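PDB 4Z8W: major pollen allergen Pla l 1 from Plantago lanceolata, which belongs to the Ole e 1-like family of pollen proteins and probably binds zinc ions. Local coordinates for residues A[37-42]-A[50-55]; A[76-81]-A[118-123]; A[31-36]-A[81-86]. All blocks are in the same frame, centred on the assembly; numbering follows the deposited sequence.

Interaction 1. Residues A[37-42]-A[50-55]; sequences QVQLDC and IYSIGG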
loop_
_atom_site.group_PDB
_atom_site.type_symbol
_atom_site.label_atom_id
_atom_site.label_comp_id
_atom_site.label_asym_id
_atom_site.label_seq_id
_atom_site.Cartn_x
_atom_site.Cartn_y
_atom_site.Cartn_z
ATOM N N GLN A 37 -4.618 -1.106 7.890
ATOM C CA GLN A 37 -4.000 -2.390 7.738
ATOM C C GLN A 37 -3.754 -2.666 6.250
ATOM O O GLN A 37 -4.671 -2.539 5.425
ATOM C CB GLN A 37 -4.885 -3.480 8.352
ATOM C CG GLN A 37 -5.071 -3.342 9.891
ATOM C CD GLN A 37 -6.243 -4.169 10.437
ATOM O OE1 GLN A 37 -6.616 -5.242 9.890
ATOM N NE2 GLN A 37 -6.866 -3.652 11.469
ATOM N N VAL A 38 -2.526 -3.133 5.965
ATOM C CA VAL A 38 -2.057 -3.430 4.614
ATOM C C VAL A 38 -1.560 -4.891 4.569
ATOM O O VAL A 38 -1.366 -5.545 5.605
ATOM C CB VAL A 38 -0.964 -2.432 4.146
ATOM C CG1 VAL A 38 -1.413 -0.955 4.253
ATOM C CG2 VAL A 38 0.292 -2.583 4.993
ATOM N N GLN A 39 -1.399 -5.443 3.383
ATOM C CA GLN A 39 -0.854 -6.777 3.288
ATOM C C GLN A 39 0.039 -6.902 2.048
ATOM O O GLN A 39 -0.379 -6.512 0.930
ATOM C CB GLN A 39 -2.010 -7.777 3.186
ATOM C CG GLN A 39 -1.580 -9.239 3.111
ATOM C CD GLN A 39 -2.758 -10.155 3.319
ATOM O OE1 GLN A 39 -3.497 -9.998 4.311
ATOM N NE2 GLN A 39 -2.992 -11.067 2.367
ATOM N N LEU A 40 1.256 -7.370 2.299
ATOM C CA LEU A 40 2.216 -7.868 1.247
ATOM C C LEU A 40 1.918 -9.317 0.826
ATOM O O LEU A 40 1.800 -10.208 1.681
ATOM C CB LEU A 40 3.671 -7.710 1.735
ATOM C CG LEU A 40 4.695 -8.448 0.795
ATOM C CD1 LEU A 40 4.799 -7.747 -0.565
ATOM C CD2 LEU A 40 6.095 -8.647 1.398
ATOM N N ASP A 41 1.690 -9.557 -0.466
ATOM C CA ASP A 41 1.476 -10.891 -1.032
ATOM C C ASP A 41 2.427 -11.094 -2.182
ATOM O O ASP A 41 2.499 -10.217 -3.085
ATOM C CB ASP A 41 0.045 -11.038 -1.585
ATOM C CG ASP A 41 -1.029 -10.907 -0.472
ATOM O OD1 ASP A 41 -0.906 -11.592 0.548
ATOM O OD2 ASP A 41 -1.931 -10.065 -0.583
ATOM N N CYS A 42 3.144 -12.219 -2.169
ATOM C CA CYS A 42 4.113 -12.573 -3.243
ATOM C C CYS A 42 3.729 -13.961 -3.743
ATOM O O CYS A 42 3.480 -14.888 -2.940
ATOM C CB CYS A 42 5.559 -12.666 -2.736
ATOM S SG CYS A 42 6.258 -11.233 -1.908
ATOM N N ILE A 50 2.005 -17.281 -2.241
ATOM C CA ILE A 50 2.588 -18.265 -1.336
ATOM C C ILE A 50 3.400 -17.681 -0.228
ATOM O O ILE A 50 3.893 -18.414 0.589
ATOM C CB ILE A 50 3.336 -19.406 -2.054
ATOM C CG1 ILE A 50 4.503 -18.883 -2.877
ATOM C CG2 ILE A 50 2.376 -20.199 -2.942
ATOM C CD1 ILE A 50 5.329 -20.012 -3.465
ATOM N N TYR A 51 3.539 -16.350 -0.181
ATOM C CA TYR A 51 4.210 -15.685 0.950
ATOM C C TYR A 51 3.438 -14.404 1.149
ATOM O O TYR A 51 3.223 -13.651 0.158
ATOM C CB TYR A 51 5.666 -15.393 0.651
ATOM C CG TYR A 51 6.427 -14.633 1.710
ATOM C CD1 TYR A 51 7.004 -15.301 2.766
ATOM C CD2 TYR A 51 6.604 -13.227 1.636
ATOM C CE1 TYR A 51 7.748 -14.655 3.744
ATOM C CE2 TYR A 51 7.318 -12.552 2.645
ATOM C CZ TYR A 51 7.879 -13.287 3.705
ATOM O OH TYR A 51 8.626 -12.675 4.716
ATOM N N SER A 52 3.017 -14.182 2.391
ATOM C CA SER A 52 2.142 -13.058 2.755
ATOM C C SER A 52 2.554 -12.508 4.087
ATOM O O SER A 52 2.922 -13.288 4.940
ATOM C CB SER A 52 0.701 -13.523 2.904
ATOM O OG SER A 52 0.061 -13.517 1.661
ATOM N N ILE A 53 2.516 -11.189 4.247
ATOM C CA ILE A 53 2.782 -10.545 5.548
ATOM C C ILE A 53 1.920 -9.264 5.705
ATOM O O ILE A 53 1.774 -8.490 4.752
ATOM C CB ILE A 53 4.247 -10.312 5.831
ATOM C CG1 ILE A 53 4.415 -9.212 6.871
ATOM C CG2 ILE A 53 5.016 -10.044 4.587
ATOM C CD1 ILE A 53 5.710 -8.490 6.734
ATOM N N GLY A 54 1.341 -9.091 6.905
ATOM C CA GLY A 54 0.408 -8.007 7.223
ATOM C C GLY A 54 1.036 -7.057 8.227
ATOM O O GLY A 54 1.982 -7.432 8.874
ATOM N N GLY A 55 0.605 -5.794 8.265
ATOM C CA GLY A 55 1.032 -4.838 9.311
ATOM C C GLY A 55 0.129 -3.599 9.244
ATOM O O GLY A 55 -0.758 -3.474 8.349
#

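Interaction 2. Residues A[76-81]-A[118-123]; sequences IKLVKS and KPLSFR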
loop_
_atom_site.group_PDB
_atom_site.type_symbol
_atom_site.label_atom_id
_atom_site.label_comp_id
_atom_site.label_asym_id
_atom_site.label_seq_id
_atom_site.Cartn_x
_atom_site.Cartn_y
_atom_site.Cartn_z
ATOM N N ILE A 76 1.692 -4.818 -2.541
ATOM C CA ILE A 76 1.039 -4.377 -1.307
ATOM C C ILE A 76 -0.398 -3.933 -1.613
ATOM O O ILE A 76 -0.630 -3.056 -2.496
ATOM C CB ILE A 76 1.814 -3.295 -0.541
ATOM C CG1 ILE A 76 3.157 -3.810 -0.040
ATOM C CG2 ILE A 76 1.056 -2.916 0.758
ATOM C CD1 ILE A 76 4.214 -3.819 -1.116
ATOM N N LYS A 77 -1.375 -4.505 -0.877
ATOM C CA LYS A 77 -2.787 -4.046 -0.992
ATOM C C LYS A 77 -3.346 -3.466 0.309
ATOM O O LYS A 77 -2.898 -3.839 1.390
ATOM C CB LYS A 77 -3.702 -5.166 -1.557
ATOM C CG LYS A 77 -3.921 -6.383 -0.633
ATOM C CD LYS A 77 -4.744 -7.453 -1.409
ATOM C CE LYS A 77 -4.923 -8.750 -0.623
ATOM N NZ LYS A 77 -5.182 -8.464 0.817
ATOM N N LEU A 78 -4.269 -2.504 0.197
ATOM C CA LEU A 78 -4.988 -2.008 1.387
ATOM C C LEU A 78 -5.939 -3.141 1.812
ATOM O O LEU A 78 -6.403 -3.880 0.969
ATOM C CB LEU A 78 -5.872 -0.826 1.036
ATOM C CG LEU A 78 -5.129 0.441 0.590
ATOM C CD1 LEU A 78 -6.131 1.543 0.206
ATOM C CD2 LEU A 78 -4.152 0.869 1.669
ATOM N N VAL A 79 -6.152 -3.327 3.104
ATOM C CA VAL A 79 -7.197 -4.339 3.494
ATOM C C VAL A 79 -8.249 -3.619 4.360
ATOM O O VAL A 79 -9.442 -3.570 3.984
ATOM C CB VAL A 79 -6.607 -5.489 4.347
ATOM C CG1 VAL A 79 -7.711 -6.502 4.691
ATOM C CG2 VAL A 79 -5.354 -6.112 3.687
ATOM N N LYS A 80 -7.829 -3.042 5.482
ATOM C CA LYS A 80 -8.760 -2.329 6.348
ATOM C C LYS A 80 -8.397 -0.887 6.701
ATOM O O LYS A 80 -7.279 -0.550 7.158
ATOM C CB LYS A 80 -8.907 -3.025 7.737
ATOM C CG LYS A 80 -9.338 -4.499 7.735
ATOM C CD LYS A 80 -10.706 -4.745 7.056
ATOM C CE LYS A 80 -11.296 -6.093 7.553
ATOM N NZ LYS A 80 -12.522 -6.416 6.719
ATOM N N SER A 81 -9.429 -0.053 6.656
ATOM C CA SER A 81 -9.330 1.327 7.097
ATOM C C SER A 81 -9.617 1.467 8.610
ATOM O O SER A 81 -10.492 0.742 9.158
ATOM C CB SER A 81 -10.357 2.156 6.291
ATOM O OG SER A 81 -10.330 3.517 6.771
ATOM N N LYS A 118 5.138 3.037 -3.718
ATOM C CA LYS A 118 4.230 4.103 -4.022
ATOM C C LYS A 118 3.077 4.135 -2.965
ATOM O O LYS A 118 2.707 3.063 -2.438
ATOM C CB LYS A 118 3.629 3.935 -5.436
ATOM C CG LYS A 118 4.673 4.205 -6.584
ATOM C CD LYS A 118 3.969 4.064 -7.970
ATOM C CE LYS A 118 4.930 4.192 -9.177
ATOM N NZ LYS A 118 4.270 4.902 -10.321
ATOM N N PRO A 119 2.543 5.332 -2.678
ATOM C CA PRO A 119 1.482 5.481 -1.606
ATOM C C PRO A 119 0.119 4.944 -2.059
ATOM O O PRO A 119 -0.147 4.833 -3.248
ATOM C CB PRO A 119 1.427 7.002 -1.353
ATOM C CG PRO A 119 2.089 7.632 -2.534
ATOM C CD PRO A 119 3.102 6.643 -3.099
ATOM N N LEU A 120 -0.698 4.519 -1.115
ATOM C CA LEU A 120 -2.060 4.060 -1.394
ATOM C C LEU A 120 -3.019 4.939 -0.609
ATOM O O LEU A 120 -2.640 5.514 0.411
ATOM C CB LEU A 120 -2.245 2.604 -0.899
ATOM C CG LEU A 120 -1.439 1.547 -1.677
ATOM C CD1 LEU A 120 -1.172 0.323 -0.789
ATOM C CD2 LEU A 120 -2.147 1.229 -2.975
ATOM N N SER A 121 -4.254 5.031 -1.054
ATOM C CA SER A 121 -5.254 5.749 -0.293
ATOM C C SER A 121 -6.609 5.003 -0.207
ATOM O O SER A 121 -7.078 4.392 -1.156
ATOM C CB SER A 121 -5.454 7.186 -0.911
ATOM O OG SER A 121 -5.916 7.055 -2.277
ATOM N N PHE A 122 -7.238 5.089 0.940
ATOM C CA PHE A 122 -8.672 4.930 1.020
ATOM C C PHE A 122 -9.360 6.272 0.630
ATOM O O PHE A 122 -8.752 7.330 0.639
ATOM C CB PHE A 122 -9.027 4.623 2.488
ATOM C CG PHE A 122 -8.637 3.240 2.940
ATOM C CD1 PHE A 122 -9.315 2.124 2.440
ATOM C CD2 PHE A 122 -7.541 3.040 3.789
ATOM C CE1 PHE A 122 -8.944 0.816 2.802
ATOM C CE2 PHE A 122 -7.200 1.742 4.211
ATOM C CZ PHE A 122 -7.915 0.639 3.748
ATOM N N ARG A 123 -10.660 6.219 0.359
ATOM C CA ARG A 123 -11.354 7.391 -0.170
ATOM C C ARG A 123 -12.639 7.694 0.604
ATOM O O ARG A 123 -13.323 6.798 0.985
ATOM C CB ARG A 123 -11.569 7.226 -1.677
ATOM C CG ARG A 123 -12.253 8.486 -2.313
ATOM C CD ARG A 123 -12.330 8.289 -3.827
ATOM N NE ARG A 123 -13.194 7.206 -4.228
ATOM C CZ ARG A 123 -13.389 6.858 -5.499
ATOM N NH1 ARG A 123 -12.684 7.449 -6.483
ATOM N NH2 ARG A 123 -14.231 5.909 -5.782
#

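Interaction 3. Residues A[31-36]-A[81-86]; sequences ERMAGA and SSRPDC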
loop_
_atom_site.group_PDB
_atom_site.type_symbol
_atom_site.label_atom_id
_atom_site.label_comp_id
_atom_site.label_asym_id
_atom_site.label_seq_id
_atom_site.Cartn_x
_atom_site.Cartn_y
_atom_site.Cartn_z
ATOM N N GLU A 31 -4.844 13.110 3.738
ATOM C CA GLU A 31 -4.469 12.994 5.176
ATOM C C GLU A 31 -3.864 11.639 5.479
ATOM O O GLU A 31 -4.497 10.640 5.211
ATOM C CB GLU A 31 -5.776 13.099 6.028
ATOM C CG GLU A 31 -6.465 14.451 5.811
ATOM C CD GLU A 31 -7.798 14.625 6.547
ATOM O OE1 GLU A 31 -8.231 13.735 7.333
ATOM O OE2 GLU A 31 -8.409 15.672 6.302
ATOM N N ARG A 32 -2.656 11.621 6.005
ATOM C CA ARG A 32 -1.994 10.413 6.519
ATOM C C ARG A 32 -2.913 9.635 7.456
ATOM O O ARG A 32 -3.508 10.214 8.325
ATOM C CB ARG A 32 -0.707 10.829 7.261
ATOM C CG ARG A 32 0.388 11.414 6.333
ATOM C CD ARG A 32 1.563 12.131 7.024
ATOM N NE ARG A 32 2.587 12.504 6.027
ATOM C CZ ARG A 32 3.564 11.692 5.570
ATOM N NH1 ARG A 32 3.707 10.450 6.046
ATOM N NH2 ARG A 32 4.418 12.130 4.632
ATOM N N MET A 33 -3.059 8.326 7.264
ATOM C CA MET A 33 -3.962 7.512 8.107
ATOM C C MET A 33 -3.163 6.516 9.003
ATOM O O MET A 33 -2.528 5.572 8.490
ATOM C CB MET A 33 -4.947 6.696 7.232
ATOM C CG MET A 33 -5.903 5.799 8.018
ATOM S SD MET A 33 -7.003 4.796 7.055
ATOM C CE MET A 33 -7.847 6.080 6.115
ATOM N N ALA A 34 -3.262 6.693 10.329
ATOM C CA ALA A 34 -2.807 5.739 11.333
ATOM C C ALA A 34 -3.758 4.598 11.514
ATOM O O ALA A 34 -4.982 4.764 11.495
ATOM C CB ALA A 34 -2.583 6.458 12.694
ATOM N N GLY A 35 -3.207 3.405 11.704
ATOM C CA GLY A 35 -4.048 2.247 12.061
ATOM C C GLY A 35 -4.560 1.527 10.869
ATOM O O GLY A 35 -5.351 0.608 11.018
ATOM N N ALA A 36 -4.172 1.962 9.641
ATOM C CA ALA A 36 -4.658 1.246 8.479
ATOM C C ALA A 36 -3.961 -0.098 8.466
ATOM O O ALA A 36 -2.842 -0.210 8.896
ATOM C CB ALA A 36 -4.339 2.001 7.151
ATOM N N SER A 81 -9.429 -0.053 6.656
ATOM C CA SER A 81 -9.330 1.327 7.097
ATOM C C SER A 81 -9.617 1.467 8.610
ATOM O O SER A 81 -10.492 0.742 9.158
ATOM C CB SER A 81 -10.357 2.156 6.291
ATOM O OG SER A 81 -10.330 3.517 6.771
ATOM N N SER A 82 -8.933 2.396 9.279
ATOM C CA SER A 82 -9.340 2.749 10.634
ATOM C C SER A 82 -10.343 3.927 10.695
ATOM O O SER A 82 -10.660 4.382 11.787
ATOM C CB SER A 82 -8.139 3.169 11.433
ATOM O OG SER A 82 -7.581 4.235 10.728
ATOM N N ARG A 83 -10.835 4.407 9.548
ATOM C CA ARG A 83 -11.776 5.556 9.515
ATOM C C ARG A 83 -13.001 5.154 8.793
ATOM O O ARG A 83 -12.976 4.956 7.571
ATOM C CB ARG A 83 -11.188 6.758 8.836
ATOM C CG ARG A 83 -10.187 7.463 9.696
ATOM C CD ARG A 83 -9.607 8.590 8.867
ATOM N NE ARG A 83 -10.643 9.542 8.488
ATOM C CZ ARG A 83 -10.413 10.712 7.885
ATOM N NH1 ARG A 83 -9.167 11.136 7.604
ATOM N NH2 ARG A 83 -11.432 11.479 7.590
ATOM N N PRO A 84 -14.117 5.008 9.538
ATOM C CA PRO A 84 -15.295 4.468 8.829
ATOM C C PRO A 84 -15.795 5.494 7.780
ATOM O O PRO A 84 -16.326 5.092 6.756
ATOM C CB PRO A 84 -16.319 4.232 9.965
ATOM C CG PRO A 84 -15.555 4.465 11.283
ATOM C CD PRO A 84 -14.445 5.430 10.925
ATOM N N ASP A 85 -15.518 6.769 7.983
ATOM C CA ASP A 85 -15.813 7.781 6.958
ATOM C C ASP A 85 -14.817 7.768 5.739
ATOM O O ASP A 85 -14.953 8.551 4.810
ATOM C CB ASP A 85 -15.776 9.151 7.644
ATOM C CG ASP A 85 -14.426 9.453 8.218
ATOM O OD1 ASP A 85 -13.841 8.514 8.774
ATOM O OD2 ASP A 85 -13.951 10.609 8.144
ATOM N N CYS A 86 -13.808 6.914 5.765
ATOM C CA CYS A 86 -12.838 6.946 4.677
ATOM C C CYS A 86 -12.350 5.501 4.457
ATOM O O CYS A 86 -11.206 5.184 4.815
ATOM C CB CYS A 86 -11.724 7.931 5.035
ATOM S SG CYS A 86 -10.628 8.282 3.588
HETATM O O HOH W 1 -6.588 9.686 7.589
#

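Interaction 1. Residues A[37-42]-A[50-55]
Asp41 and Ser52 face each other on one side of this antiparallel pair, at a non-hydrogen-bonded position. Asp41 OD1 receives Gln39 NE2 on its syn lone pair at 2.8 Å, with OD1 close to the Gln39 amide plane. Gln39 manages this because its chain runs extended from CG anti to the backbone N (chi1 -179°). Ser52 OG also points at Asp41 OD1, but the very short separation and a second serine conformer leave the details doubtful. The other face, with Leu40, Ile53, Cys42 and Tyr51, is largely apolar. Leu40 and Ile53 cross obliquely, Leu40 CD2 lying 3.6 Å from Ile53 CG2. Tyr51 turns its ring edge to Cys42, whose SG is 4.1 Å from CD2, while its OH bonds to Val68 N. Cys42 O takes two donors, Ile50 N at 2.9 Å and Tyr51 N at 3.1 Å, in a classic beta bulge. Past it Leu40 and Ile53 exchange two backbone bonds, Leu40 N to Ile53 O at 2.7 Å among them; that from Gly55 N to Val38 O is weak. Strand 51-56 borders a four-stranded antiparallel sheet; 74-80 pairs with the other edge of 37-42, tied also by the Cys42-Cys74 disulfide, and 62-68 packs against Val38, Leu40 and Ile53.

Interaction 2. Residues A[76-81]-A[118-123]
Ser81 OG, gripped by Arg83 N as donor and Cys86 O as acceptor, belongs to a side chain laid against Phe122. Those two bonds fix the serine, whose CB lies 3.6 Å from the Phe122 ring centroid, only 4° off the ring normal, in a CH-pi contact. The opposite face receives Leu78 CD1, 3.8 Å from the same centroid and also over its centre, leaving the ring sandwiched between two residues of one segment. At its far end, Phe122 CZ reaches the backbone, 3.4 Å from Ser81 N, just past the classic beta bulge in which Val79 and Lys80 both face Gln37. In Leu78, CG anti to the carbonyl carbon (chi1 -66°) sends the two methyls separate ways: CD1 also touches Ser121 O at 3.3 Å, while CD2 lies 3.6 Å from Leu120 CB as the two leucines run alongside each other, pointing opposite ways. Leu120 CD1 reaches on to Ile76 CG2 at 4.2 Å. No hydrogen bond crosses the contact. Strands 76-80 and 120-123 belong to different sheets, 8.0 Å apart at closest approach and crossing at -30°: the aligned face-to-face packing typical of a beta sandwich or flattened barrel core.

Interaction 3. Residues A[31-36]-A[81-86]
Arg83 and Glu31 meet in a salt bridge, NH1 to OE1 at 2.8 Å. The two side chains cross at about a right angle, and their flat groups are tilted 25° from each other; the carboxylate is approached on the anti side of OE1, well out of its plane. Asp85 takes the NE/NH2 edge of the guanidinium: its OD2 accepts from NH2 at 2.7 Å in a nearly straight bond that lies in the guanidinium plane, with a weak second bond from NE to OD1. A water 3.0 Å from Arg83 NH1 accepts from it and donates to Arg32 O, adding a solvent bridge between the segments. Farther along, Ser82 OG donates to Ala34 O at 2.8 Å. Between the polar groups lies Met33: CG starts anti to the backbone N, and a bend at chi3 (-58°) brings CE to 3.7 Å from Cys86 O and 4.1 Å from Arg83 CD. Its SD lies 3.6 Å from Ser81 OG. Cys86 is disulfide-bonded to Cys17 of strand 8-18, the strand that also pairs with 31-32. With acids meeting both NH1 and the NE/NH2 edge, two carboxylates probably balance the Arg83 charge; the bonds to Glu31, Asp85 and water limit its rotation, joining loop 81-86 to the chain around strand 31-32 through charge outside and methionine packing within.

How the interactions relate
Interactions 1 and 2, centres about 12 Å apart, meet inside one sheet: Gln37 N approaches Lys80 O at 2.8 Å, and Gln37 O approaches Val79 N at 2.9 Å, both probable hydrogen bonds. Interactions 2 and 3 share Ser81 and lie about 9 Å apart between centres; Phe122 CD2 packs on Met33 SD at 3.7 Å, carrying the core of interaction 2 to the loop after strand 31-32. The centres of interactions 1 and 3 are about 19 Å apart. The zinc ion seen with Asp45 and Asp73 lies about 9 Å from the Cys42 side chain. Glu88, a zinc-binding residue that is not part of that modelled site, is about 6 Å from Phe122 and 7 Å from Cys86, side chain to side chain.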